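Side-chain contacts in secreted effector protein sseI (Salmonella enterica subsp. enterica serovar Typhimurium, PDB 4G29), which acts as a secreted virulence effector whose catalytic domain belongs to the cysteine protease superfamily and probably works through a papain-like cysteine, histidine and acid triad: residues 32-37 / 43-48; 66-71 / 76-81; 132-137 / 146-151; 163-166 / 171-174. One frame throughout, in Å; residues are numbered along the deposited sequence.

In the fold
Interactions 1 to 4 follow one another along the chain, each closing before the next opens. Interaction 1 pairs two helices, 29-36 and 42-55, and its centre lies about 19 Å from those of interactions 2 and 3. The other three contacts all reach the antiparallel sheet: strands 61-69 and 78-87 form the hairpin of interaction 2, strand 132-138, next to 61-69, carries interaction 3, and edge strand 164-165 carries interaction 4. Centres of interactions 2 and 3 are about 7 Å apart. Interaction 1 touches the hairpin where Met46 meets Phe81, thus joining the helical and sheet parts of a papain-like fold; the centre of interaction 4 lies about 29 Å from that of interaction 1.

Interaction 1: residues 32-37 / 43-48; sequences NNKIMN and ESLMTP
The hydroxyl of Ser44 is gripped twice: OG accepts a hydrogen bond from Lys34, whose NZ lies 2.8 Å from Ser44 OG, and it also bonds to the backbone oxygen of Gln41. With OG tucked between its own backbone N and carbonyl carbon (chi1 76°), Ser44 can serve both partners. Lys34 bridges the gap by sheer length. Its CG stands beside the backbone N and the chain beyond is extended, so that the amine reaches a neighbouring helix whose nearest CA, that of Leu45, is 8.1 Å from the CA of Lys34. The helices concerned, 29-36 and 42-55, belong to the helical part of a papain-like fold; Cys42, next to Glu43 in the chain, is a member of a probable Cys-His-Asp triad with His80 and Asp95. Below the polar tip, the aliphatic part of the lysine does the packing. Leu45 slides past it in the opposite direction, one methyl branch lying alongside, with Leu45 CD2 3.9 Å from Lys34 CD and 4.1 Å from Lys34 CB. Leu45 is buried and also touches Ser97, whereas Ile35, one residue beyond the lysine, turns to Leu22 and Lys26 of helix 18-26.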
loop_
_atom_site.group_PDB
_atom_site.type_symbol
_atom_site.label_atom_id
_atom_site.label_comp_id
_atom_site.label_asym_id
_atom_site.label_seq_id
_atom_site.Cartn_x
_atom_site.Cartn_y
_atom_site.Cartn_z
ATOM N N ASN A 32 -9.554 5.712 13.752
ATOM C CA ASN A 32 -9.471 7.140 13.611
ATOM C C ASN A 32 -8.102 7.675 14.067
ATOM O O ASN A 32 -7.494 8.473 13.364
ATOM C CB ASN A 32 -10.570 7.848 14.400
ATOM C CG ASN A 32 -10.617 9.302 14.073
ATOM O OD1 ASN A 32 -10.636 9.683 12.897
ATOM N ND2 ASN A 32 -10.515 10.124 15.086
ATOM N N ASN A 33 -7.615 7.199 15.203
ATOM C CA ASN A 33 -6.321 7.685 15.711
ATOM C C ASN A 33 -5.178 7.241 14.837
ATOM O O ASN A 33 -4.234 7.994 14.633
ATOM C CB ASN A 33 -6.023 7.276 17.113
ATOM C CG ASN A 33 -4.582 7.699 17.543
ATOM O OD1 ASN A 33 -4.242 8.904 17.539
ATOM N ND2 ASN A 33 -3.716 6.706 17.800
ATOM N N LYS A 34 -5.294 6.056 14.233
ATOM C CA LYS A 34 -4.228 5.563 13.382
ATOM C C LYS A 34 -4.235 6.280 12.018
ATOM O O LYS A 34 -3.202 6.493 11.411
ATOM C CB LYS A 34 -4.373 4.056 13.231
ATOM C CG LYS A 34 -3.949 3.303 14.489
ATOM C CD LYS A 34 -4.020 1.816 14.323
ATOM C CE LYS A 34 -3.641 1.130 15.650
ATOM N NZ LYS A 34 -3.472 -0.383 15.539
ATOM N N ILE A 35 -5.397 6.695 11.543
ATOM C CA ILE A 35 -5.481 7.506 10.350
ATOM C C ILE A 35 -4.978 8.923 10.638
ATOM O O ILE A 35 -4.374 9.556 9.793
ATOM C CB ILE A 35 -6.919 7.478 9.728
ATOM C CG1 ILE A 35 -7.222 6.072 9.229
ATOM C CG2 ILE A 35 -7.043 8.495 8.624
ATOM C CD1 ILE A 35 -8.682 5.918 8.697
HETATM N N MSE A 36 -5.261 9.448 11.813
HETATM C CA MSE A 36 -4.708 10.749 12.162
HETATM C C MSE A 36 -3.199 10.728 12.306
HETATM O O MSE A 36 -2.520 11.708 11.995
HETATM C CB MSE A 36 -5.355 11.268 13.467
HETATM C CG MSE A 36 -5.189 12.717 13.629
HETATM SE SE MSE A 36 -6.064 13.472 15.174
HETATM C CE MSE A 36 -7.767 12.668 14.854
ATOM N N ASN A 37 -2.680 9.597 12.794
ATOM C CA ASN A 37 -1.279 9.351 13.082
ATOM C C ASN A 37 -0.779 8.052 12.478
ATOM O O ASN A 37 -0.531 7.096 13.202
ATOM C CB ASN A 37 -1.041 9.379 14.589
ATOM C CG ASN A 37 -1.285 10.782 15.190
ATOM O OD1 ASN A 37 -0.539 11.717 14.918
ATOM N ND2 ASN A 37 -2.375 10.923 15.952
ATOM N N GLU A 43 1.100 -1.876 9.227
ATOM C CA GLU A 43 1.048 -3.325 9.391
ATOM C C GLU A 43 -0.158 -3.709 10.277
ATOM O O GLU A 43 -0.931 -4.676 9.969
ATOM C CB GLU A 43 2.393 -3.853 9.925
ATOM C CG GLU A 43 2.528 -5.250 9.772
ATOM C CD GLU A 43 3.927 -5.727 10.115
ATOM O OE1 GLU A 43 3.927 -6.578 10.979
ATOM O OE2 GLU A 43 4.959 -5.309 9.545
ATOM N N SER A 44 -0.358 -2.944 11.361
ATOM C CA SER A 44 -1.439 -3.241 12.331
ATOM C C SER A 44 -2.846 -2.987 11.744
ATOM O O SER A 44 -3.828 -3.425 12.316
ATOM C CB SER A 44 -1.273 -2.448 13.658
ATOM O OG SER A 44 -1.639 -1.074 13.519
ATOM N N LEU A 45 -2.927 -2.181 10.673
ATOM C CA LEU A 45 -4.193 -1.866 10.037
ATOM C C LEU A 45 -4.625 -2.964 9.065
ATOM O O LEU A 45 -5.803 -2.951 8.650
ATOM C CB LEU A 45 -4.153 -0.511 9.340
ATOM C CG LEU A 45 -4.198 0.703 10.238
ATOM C CD1 LEU A 45 -3.680 1.976 9.519
ATOM C CD2 LEU A 45 -5.578 0.956 10.841
HETATM N N MSE A 46 -3.761 -3.908 8.693
HETATM C CA MSE A 46 -4.154 -4.905 7.688
HETATM C C MSE A 46 -5.390 -5.702 8.114
HETATM O O MSE A 46 -6.376 -5.803 7.369
HETATM C CB MSE A 46 -3.006 -5.863 7.325
HETATM C CG MSE A 46 -1.962 -5.183 6.412
HETATM SE SE MSE A 46 -0.724 -6.543 5.652
HETATM C CE MSE A 46 0.406 -6.622 7.264
ATOM N N THR A 47 -5.329 -6.292 9.310
ATOM C CA THR A 47 -6.395 -7.167 9.771
ATOM C C THR A 47 -7.701 -6.384 9.914
ATOM O O THR A 47 -8.758 -6.801 9.374
ATOM C CB THR A 47 -5.970 -7.931 11.007
ATOM O OG1 THR A 47 -4.954 -8.865 10.616
ATOM C CG2 THR A 47 -7.158 -8.630 11.676
ATOM N N PRO A 48 -7.670 -5.214 10.608
ATOM C CA PRO A 48 -8.920 -4.514 10.750
ATOM C C PRO A 48 -9.557 -4.051 9.443
ATOM O O PRO A 48 -10.773 -4.181 9.243
ATOM C CB PRO A 48 -8.569 -3.304 11.609
ATOM C CG PRO A 48 -7.199 -3.532 12.123
ATOM C CD PRO A 48 -6.616 -4.723 11.522
#

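Interaction 2: residues 66-71 / 76-81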
loop_
_atom_site.group_PDB
_atom_site.type_symbol
_atom_site.label_atom_id
_atom_site.label_comp_id
_atom_site.label_asym_id
_atom_site.label_seq_id
_atom_site.Cartn_x
_atom_site.Cartn_y
_atom_site.Cartn_z
ATOM N N ILE A 66 4.655 -3.913 0.117
ATOM C CA ILE A 66 5.295 -2.963 -0.764
ATOM C C ILE A 66 6.702 -2.555 -0.263
ATOM O O ILE A 66 6.934 -2.374 0.977
ATOM C CB ILE A 66 4.405 -1.660 -0.876
ATOM C CG1 ILE A 66 2.980 -2.014 -1.273
ATOM C CG2 ILE A 66 5.027 -0.500 -1.762
ATOM C CD1 ILE A 66 1.950 -1.082 -0.652
ATOM N N PHE A 67 7.655 -2.440 -1.201
ATOM C CA PHE A 67 8.899 -1.751 -0.891
ATOM C C PHE A 67 9.046 -0.478 -1.734
ATOM O O PHE A 67 8.637 -0.439 -2.914
ATOM C CB PHE A 67 10.133 -2.598 -1.138
ATOM C CG PHE A 67 10.428 -3.651 -0.069
ATOM C CD1 PHE A 67 10.237 -3.401 1.328
ATOM C CD2 PHE A 67 11.017 -4.869 -0.433
ATOM C CE1 PHE A 67 10.552 -4.364 2.279
ATOM C CE2 PHE A 67 11.293 -5.866 0.552
ATOM C CZ PHE A 67 11.092 -5.559 1.901
ATOM N N ILE A 68 9.684 0.522 -1.109
ATOM C CA ILE A 68 10.040 1.784 -1.747
ATOM C C ILE A 68 11.534 1.969 -1.549
ATOM O O ILE A 68 12.021 2.012 -0.395
ATOM C CB ILE A 68 9.269 2.973 -1.121
ATOM C CG1 ILE A 68 7.760 2.789 -1.305
ATOM C CG2 ILE A 68 9.761 4.288 -1.773
ATOM C CD1 ILE A 68 6.891 3.523 -0.251
ATOM N N TRP A 69 12.275 1.973 -2.657
ATOM C CA TRP A 69 13.721 2.038 -2.618
ATOM C C TRP A 69 14.099 3.372 -3.195
ATOM O O TRP A 69 13.645 3.730 -4.274
ATOM C CB TRP A 69 14.364 0.984 -3.519
ATOM C CG TRP A 69 14.299 -0.438 -3.046
ATOM C CD1 TRP A 69 13.343 -1.343 -3.346
ATOM C CD2 TRP A 69 15.295 -1.131 -2.296
ATOM N NE1 TRP A 69 13.639 -2.565 -2.793
ATOM C CE2 TRP A 69 14.824 -2.465 -2.117
ATOM C CE3 TRP A 69 16.487 -0.739 -1.677
ATOM C CZ2 TRP A 69 15.554 -3.431 -1.415
ATOM C CZ3 TRP A 69 17.209 -1.710 -0.973
ATOM C CH2 TRP A 69 16.735 -3.017 -0.835
ATOM N N ASP A 70 14.957 4.095 -2.474
ATOM C CA ASP A 70 15.485 5.394 -2.913
ATOM C C ASP A 70 16.755 5.255 -3.727
ATOM O O ASP A 70 17.011 6.040 -4.654
ATOM C CB ASP A 70 15.821 6.239 -1.695
ATOM C CG ASP A 70 14.599 6.696 -0.939
ATOM O OD1 ASP A 70 13.575 6.986 -1.577
ATOM O OD2 ASP A 70 14.682 6.799 0.310
ATOM N N LYS A 71 17.581 4.275 -3.381
ATOM C CA LYS A 71 18.879 4.068 -4.053
ATOM C C LYS A 71 19.348 2.606 -3.907
ATOM O O LYS A 71 18.920 1.936 -2.977
ATOM C CB LYS A 71 19.927 5.021 -3.456
ATOM C CG LYS A 71 20.113 4.930 -1.961
ATOM C CD LYS A 71 21.178 5.889 -1.437
ATOM C CE LYS A 71 21.578 5.518 0.001
ATOM N NZ LYS A 71 22.523 6.484 0.654
ATOM N N ILE A 76 18.086 -0.836 4.283
ATOM C CA ILE A 76 16.766 -1.350 4.592
ATOM C C ILE A 76 15.758 -0.520 3.795
ATOM O O ILE A 76 15.594 0.686 4.056
ATOM C CB ILE A 76 16.405 -1.295 6.122
ATOM C CG1 ILE A 76 17.471 -2.012 6.951
ATOM C CG2 ILE A 76 14.972 -1.903 6.336
ATOM C CD1 ILE A 76 17.241 -2.029 8.529
ATOM N N PRO A 77 15.064 -1.147 2.849
ATOM C CA PRO A 77 14.096 -0.357 2.103
ATOM C C PRO A 77 12.920 0.054 2.978
ATOM O O PRO A 77 12.719 -0.470 4.058
ATOM C CB PRO A 77 13.569 -1.366 1.071
ATOM C CG PRO A 77 13.658 -2.702 1.758
ATOM C CD PRO A 77 15.041 -2.560 2.422
ATOM N N THR A 78 12.197 1.062 2.543
ATOM C CA THR A 78 10.965 1.444 3.225
ATOM C C THR A 78 9.859 0.470 2.847
ATOM O O THR A 78 9.679 0.158 1.663
ATOM C CB THR A 78 10.615 2.827 2.856
ATOM O OG1 THR A 78 11.660 3.705 3.289
ATOM C CG2 THR A 78 9.230 3.232 3.472
ATOM N N ASN A 79 9.127 0.003 3.840
ATOM C CA ASN A 79 8.016 -0.904 3.574
ATOM C C ASN A 79 6.679 -0.200 3.743
ATOM O O ASN A 79 6.564 0.915 4.341
ATOM C CB ASN A 79 8.159 -2.241 4.315
ATOM C CG ASN A 79 7.965 -2.115 5.817
ATOM O OD1 ASN A 79 7.751 -0.997 6.311
ATOM N ND2 ASN A 79 8.004 -3.248 6.560
ATOM N N HIS A 80 5.654 -0.811 3.197
ATOM C CA HIS A 80 4.304 -0.330 3.329
ATOM C C HIS A 80 3.350 -1.503 3.025
ATOM O O HIS A 80 3.743 -2.501 2.419
ATOM C CB HIS A 80 4.027 0.831 2.367
ATOM C CG HIS A 80 2.745 1.561 2.640
ATOM N ND1 HIS A 80 2.469 2.171 3.846
ATOM C CD2 HIS A 80 1.657 1.770 1.855
ATOM C CE1 HIS A 80 1.271 2.720 3.786
ATOM N NE2 HIS A 80 0.748 2.474 2.593
ATOM N N PHE A 81 2.137 -1.365 3.504
ATOM C CA PHE A 81 1.098 -2.405 3.375
ATOM C C PHE A 81 -0.259 -1.822 3.060
ATOM O O PHE A 81 -0.684 -0.817 3.649
ATOM C CB PHE A 81 1.020 -3.287 4.623
ATOM C CG PHE A 81 2.322 -3.974 4.934
ATOM C CD1 PHE A 81 2.641 -5.159 4.330
ATOM C CD2 PHE A 81 3.202 -3.419 5.824
ATOM C CE1 PHE A 81 3.825 -5.757 4.571
ATOM C CE2 PHE A 81 4.409 -4.056 6.059
ATOM C CZ PHE A 81 4.701 -5.186 5.430
HETATM O O HOH W 1 13.400 3.961 1.043
#
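Pro77 lies between two aromatic rings of strand 61-69, at the loop end of the antiparallel beta hairpin formed by strands 61-69 and 78-87. Its CG sits over the face of Phe67, 3.6 Å from the ring centroid, while its CB covers the six-membered ring of Trp69 at 3.7 Å from that centroid; both are CH-pi contacts, 14° and 13° off the ring normals. This is the tightly packed side. The rim of the Phe67 ring continues the contact, CE1 meeting Asn79 CB at 3.8 Å. Asn79 then turns its amide elsewhere, ND2 bonding to the backbone oxygen of Tyr148, and Trp69 NE1 bonds to Tyr134 OH.

The other face of the hairpin is looser toward Thr78. Ile68 and Thr78 form a hydrogen-bonded pair, with Ile68 CB 4.2 Å from Thr78 CB. A water completes the partly exposed end by bonding both to Ile68 O and to Thr78 OG1. Further along the same face, the pair Ile66 and His80 is buried. His80, probably the triad histidine, has NE2 bonded to Asp95, ND1 to Gln100, and its ring beside Cys42. With CG anti to the backbone N (chi1 -168°), it runs alongside Ile66, whose CD1 comes to 3.8 Å from His80 CD2.

Interaction 3: residues 132-137 / 146-151; sequences LIYYTD and NAYDAL
Tyr148 donates the one hydrogen bond that crosses this contact, from its OH to Thr136 OG1 at 2.7 Å. The two side chains cross at about a right angle, and OG1 lies at the edge of the tyrosine ring, near its plane. Thr136 OG1 is therefore held from two quarters, since it also bonds to the backbone oxygen of Gly162; the direction of the phenol bond leaves the threonine hydroxyl to act as donor toward that carbonyl. Its placement beside the backbone N (chi1 -55°) brings OG1 to the phenol.

The van der Waals contacts cluster round the same oxygen. Tyr148 OH approaches the backbone of the strand, 3.2 Å from Tyr135 C, and reaches the edge of the Tyr134 ring, where CD1 is 3.5 Å from Tyr148 OH. The two tyrosine rings meet obliquely, Tyr134 CE1 lying 3.9 Å from Tyr148 CE2. In the papain-like fold this holds the residue just after helix 141-147 against strand 132-138 of the central sheet, and the Tyr148 ring also meets Phe67 of the adjacent strand 61-69.

Local bonds shape the loop that follows: Asp149 OD1 accepts from Leu151 N at 3.1 Å, forming an Asx turn, and also makes a salt bridge to Arg153.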
loop_
_atom_site.group_PDB
_atom_site.type_symbol
_atom_site.label_atom_id
_atom_site.label_comp_id
_atom_site.label_asym_id
_atom_site.label_seq_id
_atom_site.Cartn_x
_atom_site.Cartn_y
_atom_site.Cartn_z
ATOM N N LEU A 132 11.930 3.615 -6.574
ATOM C CA LEU A 132 11.551 2.325 -7.070
ATOM C C LEU A 132 10.537 1.749 -6.135
ATOM O O LEU A 132 10.805 1.571 -4.926
ATOM C CB LEU A 132 12.739 1.391 -7.115
ATOM C CG LEU A 132 12.463 -0.088 -7.426
ATOM C CD1 LEU A 132 11.870 -0.328 -8.835
ATOM C CD2 LEU A 132 13.739 -0.955 -7.240
ATOM N N ILE A 133 9.393 1.434 -6.703
ATOM C CA ILE A 133 8.283 0.892 -5.919
ATOM C C ILE A 133 7.795 -0.401 -6.559
ATOM O O ILE A 133 7.472 -0.425 -7.752
ATOM C CB ILE A 133 7.129 1.889 -5.802
ATOM C CG1 ILE A 133 7.633 3.249 -5.271
ATOM C CG2 ILE A 133 6.004 1.273 -4.917
ATOM C CD1 ILE A 133 6.536 4.276 -5.020
ATOM N N TYR A 134 7.730 -1.457 -5.752
ATOM C CA TYR A 134 7.139 -2.739 -6.177
ATOM C C TYR A 134 6.411 -3.419 -5.014
ATOM O O TYR A 134 6.671 -3.105 -3.856
ATOM C CB TYR A 134 8.215 -3.630 -6.820
ATOM C CG TYR A 134 9.343 -4.066 -5.961
ATOM C CD1 TYR A 134 9.164 -5.040 -4.937
ATOM C CD2 TYR A 134 10.596 -3.516 -6.128
ATOM C CE1 TYR A 134 10.233 -5.440 -4.186
ATOM C CE2 TYR A 134 11.667 -3.933 -5.381
ATOM C CZ TYR A 134 11.490 -4.866 -4.421
ATOM O OH TYR A 134 12.566 -5.227 -3.669
ATOM N N TYR A 135 5.599 -4.399 -5.364
ATOM C CA TYR A 135 4.764 -5.100 -4.421
ATOM C C TYR A 135 4.516 -6.553 -4.793
ATOM O O TYR A 135 4.761 -7.014 -5.948
ATOM C CB TYR A 135 3.455 -4.323 -4.256
ATOM C CG TYR A 135 2.485 -4.441 -5.436
ATOM C CD1 TYR A 135 1.669 -5.564 -5.560
ATOM C CD2 TYR A 135 2.369 -3.419 -6.381
ATOM C CE1 TYR A 135 0.775 -5.676 -6.579
ATOM C CE2 TYR A 135 1.500 -3.531 -7.434
ATOM C CZ TYR A 135 0.690 -4.634 -7.524
ATOM O OH TYR A 135 -0.189 -4.668 -8.603
ATOM N N THR A 136 3.959 -7.274 -3.809
ATOM C CA THR A 136 3.465 -8.589 -4.030
ATOM C C THR A 136 2.173 -8.700 -3.184
ATOM O O THR A 136 2.133 -8.165 -2.087
ATOM C CB THR A 136 4.468 -9.687 -3.554
ATOM O OG1 THR A 136 5.745 -9.503 -4.161
ATOM C CG2 THR A 136 3.908 -11.134 -3.791
ATOM N N ASP A 137 1.127 -9.313 -3.744
ATOM C CA ASP A 137 -0.085 -9.674 -3.003
ATOM C C ASP A 137 -0.020 -11.074 -2.402
ATOM O O ASP A 137 0.425 -12.050 -3.056
ATOM C CB ASP A 137 -1.327 -9.526 -3.903
ATOM C CG ASP A 137 -1.603 -8.105 -4.335
ATOM O OD1 ASP A 137 -1.219 -7.178 -3.636
ATOM O OD2 ASP A 137 -2.229 -7.914 -5.407
ATOM N N ASN A 146 6.169 -10.669 6.727
ATOM C CA ASN A 146 7.461 -11.340 6.739
ATOM C C ASN A 146 8.253 -11.151 5.453
ATOM O O ASN A 146 9.463 -10.932 5.510
ATOM C CB ASN A 146 7.314 -12.829 7.043
ATOM C CG ASN A 146 8.668 -13.571 6.945
ATOM O OD1 ASN A 146 8.958 -14.253 5.934
ATOM N ND2 ASN A 146 9.527 -13.357 7.940
ATOM N N ALA A 147 7.550 -11.176 4.315
ATOM C CA ALA A 147 8.164 -11.079 3.011
ATOM C C ALA A 147 8.666 -9.658 2.737
ATOM O O ALA A 147 9.627 -9.457 2.013
ATOM C CB ALA A 147 7.135 -11.494 1.896
ATOM N N TYR A 148 7.971 -8.676 3.272
ATOM C CA TYR A 148 8.254 -7.251 3.128
ATOM C C TYR A 148 8.627 -6.653 4.467
ATOM O O TYR A 148 8.088 -5.654 4.910
ATOM C CB TYR A 148 7.097 -6.468 2.453
ATOM C CG TYR A 148 7.057 -6.724 0.948
ATOM C CD1 TYR A 148 6.503 -7.889 0.454
ATOM C CD2 TYR A 148 7.639 -5.791 0.044
ATOM C CE1 TYR A 148 6.548 -8.151 -0.946
ATOM C CE2 TYR A 148 7.661 -6.020 -1.334
ATOM C CZ TYR A 148 7.104 -7.183 -1.819
ATOM O OH TYR A 148 7.161 -7.364 -3.179
ATOM N N ASP A 149 9.627 -7.260 5.098
ATOM C CA ASP A 149 10.025 -6.869 6.458
ATOM C C ASP A 149 11.000 -5.688 6.496
ATOM O O ASP A 149 11.341 -5.148 5.475
ATOM C CB ASP A 149 10.563 -8.095 7.216
ATOM C CG ASP A 149 11.981 -8.498 6.824
ATOM O OD1 ASP A 149 12.679 -7.784 6.086
ATOM O OD2 ASP A 149 12.429 -9.544 7.335
ATOM N N ALA A 150 11.396 -5.295 7.713
ATOM C CA ALA A 150 12.265 -4.138 7.916
ATOM C C ALA A 150 13.646 -4.555 8.391
ATOM O O ALA A 150 14.262 -3.851 9.178
ATOM C CB ALA A 150 11.632 -3.173 8.909
ATOM N N LEU A 151 14.130 -5.684 7.889
ATOM C CA LEU A 151 15.478 -6.107 8.145
ATOM C C LEU A 151 16.363 -5.876 6.921
ATOM O O LEU A 151 15.826 -5.705 5.819
ATOM C CB LEU A 151 15.490 -7.576 8.588
ATOM C CG LEU A 151 14.676 -7.897 9.853
ATOM C CD1 LEU A 151 14.797 -9.376 10.112
ATOM C CD2 LEU A 151 15.184 -7.073 11.031
#

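Interaction 4: residues 163-166 / 171-174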
loop_
_atom_site.group_PDB
_atom_site.type_symbol
_atom_site.label_atom_id
_atom_site.label_comp_id
_atom_site.label_asym_id
_atom_site.label_seq_id
_atom_site.Cartn_x
_atom_site.Cartn_y
_atom_site.Cartn_z
ATOM N N LYS A 163 7.443 -10.075 -7.994
ATOM C CA LYS A 163 7.362 -8.643 -7.736
ATOM C C LYS A 163 6.636 -7.945 -8.878
ATOM O O LYS A 163 6.872 -8.229 -10.106
ATOM C CB LYS A 163 8.747 -8.013 -7.607
ATOM C CG LYS A 163 9.470 -8.134 -6.291
ATOM C CD LYS A 163 9.214 -9.342 -5.493
ATOM C CE LYS A 163 10.202 -9.503 -4.293
ATOM N NZ LYS A 163 10.004 -10.880 -3.778
ATOM N N VAL A 164 5.744 -7.056 -8.503
ATOM C CA VAL A 164 5.002 -6.241 -9.443
ATOM C C VAL A 164 5.478 -4.806 -9.338
ATOM O O VAL A 164 5.371 -4.192 -8.282
ATOM C CB VAL A 164 3.475 -6.320 -9.234
ATOM C CG1 VAL A 164 2.721 -5.496 -10.280
ATOM C CG2 VAL A 164 2.997 -7.799 -9.200
ATOM N N PHE A 165 6.019 -4.248 -10.418
ATOM C CA PHE A 165 6.523 -2.861 -10.411
ATOM C C PHE A 165 5.398 -1.871 -10.556
ATOM O O PHE A 165 4.525 -2.011 -11.424
ATOM C CB PHE A 165 7.574 -2.649 -11.488
ATOM C CG PHE A 165 8.778 -3.499 -11.300
ATOM C CD1 PHE A 165 9.770 -3.118 -10.386
ATOM C CD2 PHE A 165 8.972 -4.650 -12.048
ATOM C CE1 PHE A 165 10.853 -3.917 -10.185
ATOM C CE2 PHE A 165 10.107 -5.424 -11.867
ATOM C CZ PHE A 165 11.014 -5.064 -10.923
ATOM N N VAL A 166 5.416 -0.890 -9.652
ATOM C CA VAL A 166 4.635 0.327 -9.743
ATOM C C VAL A 166 5.393 1.397 -10.517
ATOM O O VAL A 166 4.834 2.067 -11.392
ATOM C CB VAL A 166 4.278 0.814 -8.375
ATOM C CG1 VAL A 166 3.561 2.166 -8.482
ATOM C CG2 VAL A 166 3.354 -0.240 -7.727
ATOM N N TRP A 171 17.426 5.016 -12.803
ATOM C CA TRP A 171 18.543 4.506 -12.032
ATOM C C TRP A 171 18.483 2.992 -11.840
ATOM O O TRP A 171 19.514 2.336 -11.833
ATOM C CB TRP A 171 18.721 5.220 -10.700
ATOM C CG TRP A 171 17.691 4.952 -9.640
ATOM C CD1 TRP A 171 16.641 5.763 -9.312
ATOM C CD2 TRP A 171 17.597 3.806 -8.750
ATOM N NE1 TRP A 171 15.911 5.207 -8.296
ATOM C CE2 TRP A 171 16.465 4.007 -7.933
ATOM C CE3 TRP A 171 18.345 2.646 -8.582
ATOM C CZ2 TRP A 171 16.087 3.090 -6.931
ATOM C CZ3 TRP A 171 17.957 1.719 -7.633
ATOM C CH2 TRP A 171 16.843 1.956 -6.795
ATOM N N PHE A 172 17.289 2.415 -11.687
ATOM C CA PHE A 172 17.216 0.994 -11.414
ATOM C C PHE A 172 17.479 0.209 -12.675
ATOM O O PHE A 172 18.188 -0.801 -12.658
ATOM C CB PHE A 172 15.823 0.654 -10.844
ATOM C CG PHE A 172 15.571 -0.792 -10.659
ATOM C CD1 PHE A 172 16.302 -1.565 -9.755
ATOM C CD2 PHE A 172 14.569 -1.394 -11.342
ATOM C CE1 PHE A 172 15.992 -2.915 -9.575
ATOM C CE2 PHE A 172 14.248 -2.741 -11.163
ATOM C CZ PHE A 172 14.951 -3.495 -10.297
ATOM N N ASN A 173 16.962 0.704 -13.805
ATOM C CA ASN A 173 17.242 0.040 -15.069
ATOM C C ASN A 173 18.729 0.086 -15.413
ATOM O O ASN A 173 19.297 -0.935 -15.861
ATOM C CB ASN A 173 16.354 0.595 -16.182
ATOM C CG ASN A 173 14.933 0.064 -16.054
ATOM O OD1 ASN A 173 14.659 -1.053 -16.476
ATOM N ND2 ASN A 173 14.069 0.806 -15.358
ATOM N N THR A 174 19.385 1.206 -15.091
ATOM C CA THR A 174 20.833 1.322 -15.305
ATOM C C THR A 174 21.576 0.397 -14.348
ATOM O O THR A 174 22.463 -0.364 -14.747
ATOM C CB THR A 174 21.320 2.755 -15.119
ATOM O OG1 THR A 174 20.714 3.575 -16.138
ATOM C CG2 THR A 174 22.898 2.838 -15.211
#
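Phe165 overlaps Phe172 only at the rim, CE1 of the first lying 3.7 Å from CE2 of the second. The ring centroids are 5.8 Å apart and the planes are inclined at 46°. The contact rests on dispersion between carbon atoms, with no hydrogen bond across the segments. The backbones stay well apart, 11.4 Å between the two CA atoms, and each side chain points across the gap. Phe172 does so with its ring carbon CG swung opposite the main-chain nitrogen (chi1 174°), which throws the ring out from the helix.

In fold terms, strand 164-165 is the outermost strand on its side of the papain-like antiparallel sheet, paired with strand 132-138, and the contact brings helix 170-176 near the end of the modelled chain against it. Phe172 is buried and also touches Leu132 of strand 132-138, whereas Phe165 remains partly exposed and touches Met160. One residue before Phe172 in the helix, Trp171 carries Phe172 CB over one face of its ring, offset toward the rim, and packs on Pro72 and Leu155.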